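PDB 3FXG: rhamnonate dehydratase from Gibberella zeae PH-1, which probably catalyses the magnesium-dependent dehydration of L-rhamnonate to 2-keto-3-deoxy-L-rhamnonate, as expected of an acid-sugar dehydratase of the enolase superfamily. Local coordinates for residues F181-P192 / F217-N228; N245-P253 / V269-E277. All coordinates share one frame; numbering follows the deposited sequence.

Contact 1. Residues F181-P192 / F217-N228; sequences FWGGKVPLPFCP and FPIMVDCYMSLN. With MG (magnesium ion), chain I.
Lys185 lies across Met220, a selenomethionine, and reaches on toward Asp222, both of them on the same face of two parallel strands, 184-187 and 219-222. From its root, CB of Lys185 rests near CB of Met220, and CG comes to 3.7 Å from that same CB. CD lies between the CB atoms of Met220 and Asp222. A bend at chi3 (66°) then turns the chain, so that CE passes 3.7 Å from OD2 of Asp222. At the tip, NZ gives a hydrogen bond to a water on the magnesium ion and forms salt bridges with Glu248 and Glu345. A lysine suits this place because its long apolar stem can cross the strand while its charge ends among carboxylates.

Asp222 binds the magnesium through OD2 (2.2 Å). OD1 accepts from a second metal-bound water and from the backbone N of Tyr224; the latter bond makes an Asx turn and, with the metal, would limit the carboxylate's rotation. Along the paired strands, five backbone hydrogen bonds run from Gly184 N to Leu188 N, the latter 2.9 Å from Asp222 O.

At the strand starts, Met220, bent at chi2 and chi3, sets CE 3.6 Å from CH2 of Trp182, and its selenium makes an oblique Met-aromatic contact with the six-membered ring. Phe217 lies close against Gly183 and Gly184, which lack side chains. Past the strand ends, Leu188 CD2 meets Leu227 CD2 at 3.8 Å, and Pro192 packs on the same methyl.

With helix 195-213 linking the strands, this is a beta-alpha-beta unit of the enolase-superfamily barrel, its metal ligand at the C-terminal end of a strand.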
loop_
_atom_site.group_PDB
_atom_site.type_symbol
_atom_site.label_atom_id
_atom_site.label_comp_id
_atom_site.label_asym_id
_atom_site.label_seq_id
_atom_site.Cartn_x
_atom_site.Cartn_y
_atom_site.Cartn_z
ATOM N N PHE A 181 8.501 43.803 -0.504
ATOM C CA PHE A 181 8.036 42.441 -0.235
ATOM C C PHE A 181 8.907 41.484 -1.048
ATOM O O PHE A 181 9.352 41.833 -2.145
ATOM C CB PHE A 181 6.561 42.307 -0.625
ATOM C CG PHE A 181 5.630 43.084 0.266
ATOM C CD1 PHE A 181 5.171 42.538 1.459
ATOM C CD2 PHE A 181 5.246 44.380 -0.069
ATOM C CE1 PHE A 181 4.342 43.270 2.311
ATOM C CE2 PHE A 181 4.419 45.123 0.774
ATOM C CZ PHE A 181 3.967 44.565 1.969
ATOM N N TRP A 182 9.162 40.288 -0.518
ATOM C CA TRP A 182 10.014 39.334 -1.223
ATOM C C TRP A 182 9.347 38.635 -2.399
ATOM O O TRP A 182 10.029 38.095 -3.268
ATOM C CB TRP A 182 10.602 38.284 -0.255
ATOM C CG TRP A 182 9.628 37.293 0.352
ATOM C CD1 TRP A 182 9.037 37.370 1.584
ATOM C CD2 TRP A 182 9.164 36.067 -0.236
ATOM N NE1 TRP A 182 8.239 36.269 1.798
ATOM C CE2 TRP A 182 8.296 35.456 0.699
ATOM C CE3 TRP A 182 9.395 35.426 -1.463
ATOM C CZ2 TRP A 182 7.658 34.234 0.445
ATOM C CZ3 TRP A 182 8.760 34.208 -1.715
ATOM C CH2 TRP A 182 7.902 33.628 -0.763
ATOM N N GLY A 183 8.019 38.653 -2.428
ATOM C CA GLY A 183 7.294 38.014 -3.512
ATOM C C GLY A 183 5.885 38.562 -3.648
ATOM O O GLY A 183 5.396 39.278 -2.768
ATOM N N GLY A 184 5.229 38.231 -4.754
ATOM C CA GLY A 184 3.872 38.702 -4.969
ATOM C C GLY A 184 2.930 37.576 -5.344
ATOM O O GLY A 184 3.252 36.768 -6.209
ATOM N N LYS A 185 1.771 37.512 -4.690
ATOM C CA LYS A 185 0.784 36.474 -4.988
ATOM C C LYS A 185 -0.434 37.114 -5.641
ATOM O O LYS A 185 -1.080 37.982 -5.054
ATOM C CB LYS A 185 0.352 35.741 -3.713
ATOM C CG LYS A 185 -0.547 34.531 -3.976
ATOM C CD LYS A 185 -0.774 33.693 -2.708
ATOM C CE LYS A 185 -1.577 34.454 -1.663
ATOM N NZ LYS A 185 -1.738 33.671 -0.400
ATOM N N VAL A 186 -0.745 36.675 -6.856
ATOM C CA VAL A 186 -1.871 37.222 -7.600
ATOM C C VAL A 186 -3.065 36.268 -7.651
ATOM O O VAL A 186 -2.908 35.050 -7.574
ATOM C CB VAL A 186 -1.444 37.578 -9.048
ATOM C CG1 VAL A 186 -0.332 38.622 -9.020
ATOM C CG2 VAL A 186 -0.963 36.335 -9.773
ATOM N N PRO A 187 -4.280 36.817 -7.760
ATOM C CA PRO A 187 -5.474 35.971 -7.822
ATOM C C PRO A 187 -5.765 35.506 -9.253
ATOM O O PRO A 187 -5.751 36.307 -10.189
ATOM C CB PRO A 187 -6.564 36.880 -7.261
ATOM C CG PRO A 187 -6.142 38.233 -7.749
ATOM C CD PRO A 187 -4.639 38.235 -7.564
ATOM N N LEU A 188 -6.003 34.206 -9.414
ATOM C CA LEU A 188 -6.310 33.628 -10.720
ATOM C C LEU A 188 -7.672 34.178 -11.126
ATOM O O LEU A 188 -8.641 34.058 -10.381
ATOM C CB LEU A 188 -6.372 32.104 -10.623
ATOM C CG LEU A 188 -6.475 31.352 -11.950
ATOM C CD1 LEU A 188 -5.130 31.404 -12.660
ATOM C CD2 LEU A 188 -6.877 29.908 -11.691
ATOM N N PRO A 189 -7.762 34.783 -12.319
ATOM C CA PRO A 189 -9.010 35.366 -12.818
ATOM C C PRO A 189 -10.156 34.478 -13.303
ATOM O O PRO A 189 -11.319 34.798 -13.058
ATOM C CB PRO A 189 -8.522 36.312 -13.914
ATOM C CG PRO A 189 -7.357 35.571 -14.483
ATOM C CD PRO A 189 -6.644 35.071 -13.238
ATOM N N PHE A 190 -9.857 33.371 -13.974
ATOM C CA PHE A 190 -10.935 32.538 -14.504
ATOM C C PHE A 190 -10.991 31.096 -14.008
ATOM O O PHE A 190 -9.962 30.465 -13.776
ATOM C CB PHE A 190 -10.868 32.584 -16.030
ATOM C CG PHE A 190 -10.747 33.982 -16.568
ATOM C CD1 PHE A 190 -11.827 34.859 -16.509
ATOM C CD2 PHE A 190 -9.528 34.453 -17.047
ATOM C CE1 PHE A 190 -11.695 36.188 -16.915
ATOM C CE2 PHE A 190 -9.384 35.780 -17.453
ATOM C CZ PHE A 190 -10.470 36.647 -17.385
ATOM N N CYS A 191 -12.214 30.591 -13.854
ATOM C CA CYS A 191 -12.453 29.236 -13.368
ATOM C C CYS A 191 -12.521 28.216 -14.508
ATOM O O CYS A 191 -12.589 28.583 -15.679
ATOM C CB CYS A 191 -13.753 29.194 -12.557
ATOM S SG CYS A 191 -15.264 29.255 -13.555
ATOM N N PRO A 192 -12.505 26.916 -14.172
ATOM C CA PRO A 192 -12.560 25.845 -15.173
ATOM C C PRO A 192 -13.753 25.904 -16.130
ATOM O O PRO A 192 -13.645 25.498 -17.285
ATOM C CB PRO A 192 -12.568 24.578 -14.319
ATOM C CG PRO A 192 -11.760 24.981 -13.124
ATOM C CD PRO A 192 -12.312 26.355 -12.821
ATOM N N PHE A 217 11.837 37.771 -9.634
ATOM C CA PHE A 217 10.868 38.046 -8.579
ATOM C C PHE A 217 9.849 36.919 -8.395
ATOM O O PHE A 217 9.123 36.566 -9.323
ATOM C CB PHE A 217 10.130 39.354 -8.859
ATOM C CG PHE A 217 9.334 39.851 -7.688
ATOM C CD1 PHE A 217 9.980 40.313 -6.541
ATOM C CD2 PHE A 217 7.946 39.832 -7.715
ATOM C CE1 PHE A 217 9.250 40.750 -5.437
ATOM C CE2 PHE A 217 7.208 40.267 -6.615
ATOM C CZ PHE A 217 7.861 40.726 -5.475
ATOM N N PRO A 218 9.778 36.346 -7.184
ATOM C CA PRO A 218 8.831 35.259 -6.919
ATOM C C PRO A 218 7.370 35.658 -7.115
ATOM O O PRO A 218 6.915 36.673 -6.593
ATOM C CB PRO A 218 9.131 34.883 -5.467
ATOM C CG PRO A 218 10.588 35.218 -5.323
ATOM C CD PRO A 218 10.675 36.549 -6.034
ATOM N N ILE A 219 6.645 34.847 -7.880
ATOM C CA ILE A 219 5.230 35.079 -8.138
ATOM C C ILE A 219 4.458 33.824 -7.752
ATOM O O ILE A 219 4.776 32.724 -8.211
ATOM C CB ILE A 219 4.954 35.374 -9.631
ATOM C CG1 ILE A 219 5.552 36.727 -10.016
ATOM C CG2 ILE A 219 3.447 35.365 -9.900
ATOM C CD1 ILE A 219 5.367 37.078 -11.475
HETATM N N MSE A 220 3.457 33.995 -6.898
HETATM C CA MSE A 220 2.616 32.892 -6.456
HETATM C C MSE A 220 1.217 33.126 -7.028
HETATM O O MSE A 220 0.861 34.258 -7.350
HETATM C CB MSE A 220 2.553 32.845 -4.924
HETATM C CG MSE A 220 3.875 32.492 -4.242
HETATM SE SE MSE A 220 5.233 33.890 -4.302
HETATM C CE MSE A 220 4.966 34.646 -2.538
ATOM N N VAL A 221 0.427 32.066 -7.156
ATOM C CA VAL A 221 -0.919 32.201 -7.702
ATOM C C VAL A 221 -1.982 31.667 -6.750
ATOM O O VAL A 221 -1.944 30.500 -6.356
ATOM C CB VAL A 221 -1.042 31.457 -9.053
ATOM C CG1 VAL A 221 -2.428 31.672 -9.648
ATOM C CG2 VAL A 221 0.041 31.951 -10.017
ATOM N N ASP A 222 -2.928 32.524 -6.382
ATOM C CA ASP A 222 -4.007 32.123 -5.484
ATOM C C ASP A 222 -5.204 31.703 -6.323
ATOM O O ASP A 222 -5.651 32.451 -7.193
ATOM C CB ASP A 222 -4.395 33.280 -4.567
ATOM C CG ASP A 222 -5.290 32.839 -3.425
ATOM O OD1 ASP A 222 -6.412 32.359 -3.689
ATOM O OD2 ASP A 222 -4.867 32.972 -2.259
ATOM N N CYS A 223 -5.728 30.510 -6.055
ATOM C CA CYS A 223 -6.854 29.985 -6.818
ATOM C C CYS A 223 -8.184 29.920 -6.060
ATOM O O CYS A 223 -9.185 29.436 -6.591
ATOM C CB CYS A 223 -6.489 28.604 -7.372
ATOM S SG CYS A 223 -4.997 28.610 -8.426
ATOM N N TYR A 224 -8.185 30.416 -4.826
ATOM C CA TYR A 224 -9.376 30.458 -3.975
ATOM C C TYR A 224 -10.320 29.249 -4.113
ATOM O O TYR A 224 -11.488 29.404 -4.479
ATOM C CB TYR A 224 -10.146 31.764 -4.246
ATOM C CG TYR A 224 -11.153 32.145 -3.174
ATOM C CD1 TYR A 224 -10.741 32.440 -1.871
ATOM C CD2 TYR A 224 -12.518 32.189 -3.456
ATOM C CE1 TYR A 224 -11.670 32.769 -0.872
ATOM C CE2 TYR A 224 -13.453 32.514 -2.468
ATOM C CZ TYR A 224 -13.022 32.800 -1.180
ATOM O OH TYR A 224 -13.947 33.089 -0.200
HETATM N N MSE A 225 -9.801 28.060 -3.801
HETATM C CA MSE A 225 -10.542 26.792 -3.853
HETATM C C MSE A 225 -11.500 26.643 -5.043
HETATM O O MSE A 225 -12.524 25.964 -4.950
HETATM C CB MSE A 225 -11.301 26.582 -2.523
HETATM C CG MSE A 225 -12.323 27.659 -2.152
HETATM SE SE MSE A 225 -12.994 27.594 -0.290
HETATM C CE MSE A 225 -13.452 29.464 -0.111
ATOM N N SER A 226 -11.128 27.216 -6.183
ATOM C CA SER A 226 -12.005 27.203 -7.351
ATOM C C SER A 226 -11.741 26.234 -8.498
ATOM O O SER A 226 -12.545 26.167 -9.426
ATOM C CB SER A 226 -12.060 28.610 -7.942
ATOM O OG SER A 226 -10.825 28.925 -8.570
ATOM N N LEU A 227 -10.637 25.496 -8.467
ATOM C CA LEU A 227 -10.348 24.592 -9.574
ATOM C C LEU A 227 -10.662 23.136 -9.255
ATOM O O LEU A 227 -11.398 22.829 -8.313
ATOM C CB LEU A 227 -8.875 24.723 -9.989
ATOM C CG LEU A 227 -8.341 26.157 -10.098
ATOM C CD1 LEU A 227 -6.884 26.121 -10.543
ATOM C CD2 LEU A 227 -9.192 26.963 -11.082
ATOM N N ASN A 228 -10.118 22.242 -10.069
ATOM C CA ASN A 228 -10.296 20.810 -9.869
ATOM C C ASN A 228 -8.990 20.153 -10.302
ATOM O O ASN A 228 -8.121 20.816 -10.873
ATOM C CB ASN A 228 -11.485 20.286 -10.682
ATOM C CG ASN A 228 -11.318 20.497 -12.167
ATOM O OD1 ASN A 228 -10.365 20.009 -12.776
ATOM N ND2 ASN A 228 -12.256 21.222 -12.765
HETATM MG MG MG I . -5.241 32.265 -0.180
HETATM O O HOH W 1 -4.460 34.448 0.704
HETATM O O HOH W 2 -7.044 31.342 -1.238
#

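Contact 2. Residues N245-P253 / V269-E277; sequences NWWEECLSP and VKFTTGEHE. With MG (magnesium ion), chain I.
Val269 opens the second segment by setting CG1 3.6 Å from CD1 of Trp247, an apolar branch against an indole. Lys270 follows, its backbone O accepting from Trp247 N; its stem passes the backbone O of Asn245, and its charged end reaches Glu234 of a neighbouring subunit. Phe271 lies alongside Trp247 with planes 30° apart, but the five-membered ring of Trp247 is displaced from the phenyl ring, their centroids 5.6 Å apart, with little stacking; Trp247 CB touches CD1 of the phenylalanine instead. The sulfur of Cys250 stands at the edge of this ring.

Thr272 serves two neighbours. Its methyl CG2 sits over one face of the Trp246 indole, 3.7 Å from the centroid of the five-membered ring, a CH-pi contact. Its OG1, turned toward Glu248 by chi1 of 75°, lies beside CG of that residue and is hydrogen-bonded to Gln296 OE1. A small branched residue with one polar and one apolar arm fits here. Trp246 NE1 donates to the anti lone pair of Glu248 OE1, which also forms a salt bridge with Lys185 and a hydrogen bond with Gln296 NE2; together they orient the carboxylate whose OE2 binds magnesium.

Beyond Gly274, whose positive phi suits glycine, Glu275 OE2 takes the same ion at 2.2 Å. His276 gives ND1 to Glu249 OE1 at 2.5 Å, a short, nearly straight bond on the syn lone pair, close to the imidazole plane. Glu249 OE2 accepts from a metal-bound water, which makes Glu249 a second-shell residue. Pro253 packs on His276 CB; one water bridges Pro253 O and Glu277 OE2, while Glu277 OE1 pairs with Lys126.

Strand 246-248 lies between strands 219-222 and 270-273 in the barrel sheet. Helix 229-238 covers Trp247 and helix 259-265 Phe271.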
loop_
_atom_site.group_PDB
_atom_site.type_symbol
_atom_site.label_atom_id
_atom_site.label_comp_id
_atom_site.label_asym_id
_atom_site.label_seq_id
_atom_site.Cartn_x
_atom_site.Cartn_y
_atom_site.Cartn_z
ATOM N N ASN A 245 6.180 30.264 -8.333
ATOM C CA ASN A 245 6.723 29.778 -7.063
ATOM C C ASN A 245 5.826 28.698 -6.454
ATOM O O ASN A 245 6.293 27.608 -6.117
ATOM C CB ASN A 245 6.885 30.940 -6.079
ATOM C CG ASN A 245 7.763 30.578 -4.892
ATOM O OD1 ASN A 245 7.669 31.190 -3.827
ATOM N ND2 ASN A 245 8.628 29.590 -5.075
ATOM N N TRP A 246 4.543 29.003 -6.291
ATOM C CA TRP A 246 3.612 28.010 -5.773
ATOM C C TRP A 246 2.179 28.333 -6.163
ATOM O O TRP A 246 1.838 29.486 -6.441
ATOM C CB TRP A 246 3.738 27.845 -4.246
ATOM C CG TRP A 246 3.046 28.880 -3.381
ATOM C CD1 TRP A 246 1.703 29.141 -3.317
ATOM C CD2 TRP A 246 3.664 29.725 -2.400
ATOM N NE1 TRP A 246 1.450 30.092 -2.353
ATOM C CE2 TRP A 246 2.635 30.466 -1.776
ATOM C CE3 TRP A 246 4.989 29.925 -1.986
ATOM C CZ2 TRP A 246 2.891 31.395 -0.757
ATOM C CZ3 TRP A 246 5.244 30.849 -0.972
ATOM C CH2 TRP A 246 4.197 31.571 -0.370
ATOM N N TRP A 247 1.353 27.291 -6.195
ATOM C CA TRP A 247 -0.056 27.410 -6.542
ATOM C C TRP A 247 -0.851 27.186 -5.265
ATOM O O TRP A 247 -0.738 26.131 -4.631
ATOM C CB TRP A 247 -0.414 26.370 -7.602
ATOM C CG TRP A 247 0.305 26.603 -8.898
ATOM C CD1 TRP A 247 1.584 26.241 -9.206
ATOM C CD2 TRP A 247 -0.208 27.287 -10.046
ATOM N NE1 TRP A 247 1.900 26.657 -10.479
ATOM C CE2 TRP A 247 0.817 27.301 -11.016
ATOM C CE3 TRP A 247 -1.437 27.889 -10.349
ATOM C CZ2 TRP A 247 0.652 27.896 -12.273
ATOM C CZ3 TRP A 247 -1.602 28.480 -11.603
ATOM C CH2 TRP A 247 -0.562 28.477 -12.545
ATOM N N GLU A 248 -1.657 28.181 -4.904
ATOM C CA GLU A 248 -2.429 28.154 -3.665
ATOM C C GLU A 248 -3.915 27.814 -3.750
ATOM O O GLU A 248 -4.646 28.329 -4.597
ATOM C CB GLU A 248 -2.257 29.502 -2.959
ATOM C CG GLU A 248 -2.847 29.570 -1.565
ATOM C CD GLU A 248 -2.360 30.788 -0.802
ATOM O OE1 GLU A 248 -1.154 31.101 -0.898
ATOM O OE2 GLU A 248 -3.175 31.423 -0.103
ATOM N N GLU A 249 -4.346 26.953 -2.830
ATOM C CA GLU A 249 -5.732 26.503 -2.719
ATOM C C GLU A 249 -6.398 26.211 -4.060
ATOM O O GLU A 249 -7.479 26.725 -4.352
ATOM C CB GLU A 249 -6.560 27.533 -1.935
ATOM C CG GLU A 249 -7.670 26.891 -1.100
ATOM C CD GLU A 249 -8.446 27.880 -0.237
ATOM O OE1 GLU A 249 -9.206 27.414 0.641
ATOM O OE2 GLU A 249 -8.311 29.110 -0.435
ATOM N N CYS A 250 -5.752 25.379 -4.871
ATOM C CA CYS A 250 -6.284 25.009 -6.177
ATOM C C CYS A 250 -7.586 24.232 -6.070
ATOM O O CYS A 250 -8.488 24.405 -6.887
ATOM C CB CYS A 250 -5.280 24.150 -6.942
ATOM S SG CYS A 250 -3.746 24.983 -7.349
ATOM N N LEU A 251 -7.681 23.378 -5.056
ATOM C CA LEU A 251 -8.867 22.550 -4.872
ATOM C C LEU A 251 -9.786 22.984 -3.741
ATOM O O LEU A 251 -9.418 23.785 -2.878
ATOM C CB LEU A 251 -8.449 21.100 -4.615
ATOM C CG LEU A 251 -7.469 20.466 -5.608
ATOM C CD1 LEU A 251 -7.143 19.039 -5.159
ATOM C CD2 LEU A 251 -8.075 20.465 -7.001
ATOM N N SER A 252 -10.999 22.442 -3.763
ATOM C CA SER A 252 -11.967 22.700 -2.711
ATOM C C SER A 252 -11.372 22.098 -1.441
ATOM O O SER A 252 -10.648 21.104 -1.506
ATOM C CB SER A 252 -13.284 21.984 -3.026
ATOM O OG SER A 252 -14.059 21.824 -1.854
ATOM N N PRO A 253 -11.642 22.704 -0.271
ATOM C CA PRO A 253 -11.103 22.159 0.979
ATOM C C PRO A 253 -11.653 20.751 1.252
ATOM O O PRO A 253 -11.120 20.026 2.093
ATOM C CB PRO A 253 -11.565 23.173 2.024
ATOM C CG PRO A 253 -11.571 24.460 1.253
ATOM C CD PRO A 253 -12.215 24.045 -0.054
ATOM N N VAL A 269 6.599 20.916 -8.586
ATOM C CA VAL A 269 5.897 22.184 -8.402
ATOM C C VAL A 269 5.305 22.258 -6.998
ATOM O O VAL A 269 4.793 21.265 -6.474
ATOM C CB VAL A 269 4.762 22.350 -9.439
ATOM C CG1 VAL A 269 4.046 23.675 -9.225
ATOM C CG2 VAL A 269 5.335 22.287 -10.847
ATOM N N LYS A 270 5.371 23.440 -6.393
ATOM C CA LYS A 270 4.850 23.632 -5.045
ATOM C C LYS A 270 3.358 23.957 -5.002
ATOM O O LYS A 270 2.857 24.758 -5.796
ATOM C CB LYS A 270 5.629 24.746 -4.331
ATOM C CG LYS A 270 7.120 24.458 -4.164
ATOM C CD LYS A 270 7.737 25.346 -3.085
ATOM C CE LYS A 270 8.001 26.749 -3.585
ATOM N NZ LYS A 270 9.144 26.765 -4.539
ATOM N N PHE A 271 2.659 23.326 -4.063
ATOM C CA PHE A 271 1.230 23.542 -3.871
ATOM C C PHE A 271 0.970 23.826 -2.399
ATOM O O PHE A 271 1.636 23.260 -1.530
ATOM C CB PHE A 271 0.452 22.304 -4.319
ATOM C CG PHE A 271 0.523 22.068 -5.795
ATOM C CD1 PHE A 271 -0.322 22.758 -6.660
ATOM C CD2 PHE A 271 1.489 21.222 -6.328
ATOM C CE1 PHE A 271 -0.201 22.614 -8.040
ATOM C CE2 PHE A 271 1.621 21.070 -7.709
ATOM C CZ PHE A 271 0.773 21.771 -8.566
ATOM N N THR A 272 0.010 24.705 -2.121
ATOM C CA THR A 272 -0.321 25.066 -0.747
ATOM C C THR A 272 -1.833 25.149 -0.574
ATOM O O THR A 272 -2.577 25.184 -1.554
ATOM C CB THR A 272 0.272 26.445 -0.365
ATOM O OG1 THR A 272 -0.504 27.484 -0.978
ATOM C CG2 THR A 272 1.719 26.563 -0.847
ATOM N N THR A 273 -2.280 25.174 0.677
ATOM C CA THR A 273 -3.702 25.282 0.981
ATOM C C THR A 273 -3.881 25.299 2.492
ATOM O O THR A 273 -2.899 25.225 3.237
ATOM C CB THR A 273 -4.503 24.092 0.399
ATOM O OG1 THR A 273 -5.905 24.329 0.564
ATOM C CG2 THR A 273 -4.137 22.791 1.116
ATOM N N GLY A 274 -5.127 25.418 2.941
ATOM C CA GLY A 274 -5.388 25.391 4.367
ATOM C C GLY A 274 -6.150 26.535 5.013
ATOM O O GLY A 274 -6.607 26.385 6.142
ATOM N N GLU A 275 -6.308 27.668 4.336
ATOM C CA GLU A 275 -7.014 28.772 4.975
ATOM C C GLU A 275 -8.463 28.431 5.305
ATOM O O GLU A 275 -9.064 29.054 6.178
ATOM C CB GLU A 275 -6.924 30.051 4.136
ATOM C CG GLU A 275 -7.621 30.033 2.795
ATOM C CD GLU A 275 -7.237 31.243 1.955
ATOM O OE1 GLU A 275 -8.141 31.995 1.523
ATOM O OE2 GLU A 275 -6.020 31.439 1.735
ATOM N N HIS A 276 -9.019 27.430 4.631
ATOM C CA HIS A 276 -10.387 27.028 4.921
ATOM C C HIS A 276 -10.482 25.642 5.554
ATOM O O HIS A 276 -11.451 24.915 5.349
ATOM C CB HIS A 276 -11.248 27.118 3.663
ATOM C CG HIS A 276 -11.367 28.510 3.128
ATOM N ND1 HIS A 276 -10.613 28.968 2.069
ATOM C CD2 HIS A 276 -12.108 29.563 3.547
ATOM C CE1 HIS A 276 -10.885 30.245 1.858
ATOM N NE2 HIS A 276 -11.788 30.629 2.741
ATOM N N GLU A 277 -9.458 25.285 6.326
ATOM C CA GLU A 277 -9.420 24.012 7.045
ATOM C C GLU A 277 -9.426 24.376 8.537
ATOM O O GLU A 277 -9.001 25.470 8.908
ATOM C CB GLU A 277 -8.163 23.222 6.673
ATOM C CG GLU A 277 -8.124 21.809 7.237
ATOM C CD GLU A 277 -9.443 21.070 7.059
ATOM O OE1 GLU A 277 -10.376 21.306 7.859
ATOM O OE2 GLU A 277 -9.550 20.262 6.112
HETATM MG MG MG I . -5.241 32.265 -0.180
HETATM O O HOH W 3 6.850 25.461 -7.846
HETATM O O HOH W 4 -2.972 24.392 -4.208
HETATM O O HOH W 5 -8.164 25.611 2.551
HETATM O O HOH W 2 -7.044 31.342 -1.238
HETATM O O HOH W 6 -7.005 23.354 -1.818
HETATM O O HOH W 7 -8.827 20.586 3.449
HETATM O O HOH W 1 -4.460 34.448 0.704
#

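Contacts 1 and 2 are two beta-alpha-beta units of one barrel, bridged by a third in which helix 229-238 links strands 219-222 and 246-248. Both are buried, and each touches neighbouring subunits near its ends. Together they complete the protein ligands of one magnesium: contact 1 supplies Asp222, contact 2 Glu248 and Glu275. Their polar chemistry differs. Contact 1 turns its lysine in toward the metal-site carboxylates, whereas the lysine of contact 2, Lys270, reaches out to another subunit; contact 2 is richer in carboxylates and also has a histidine-glutamate bond. Met220 packs on Trp246, and the methyl of Met225 meets His276, so van der Waals packing also joins the two contacts.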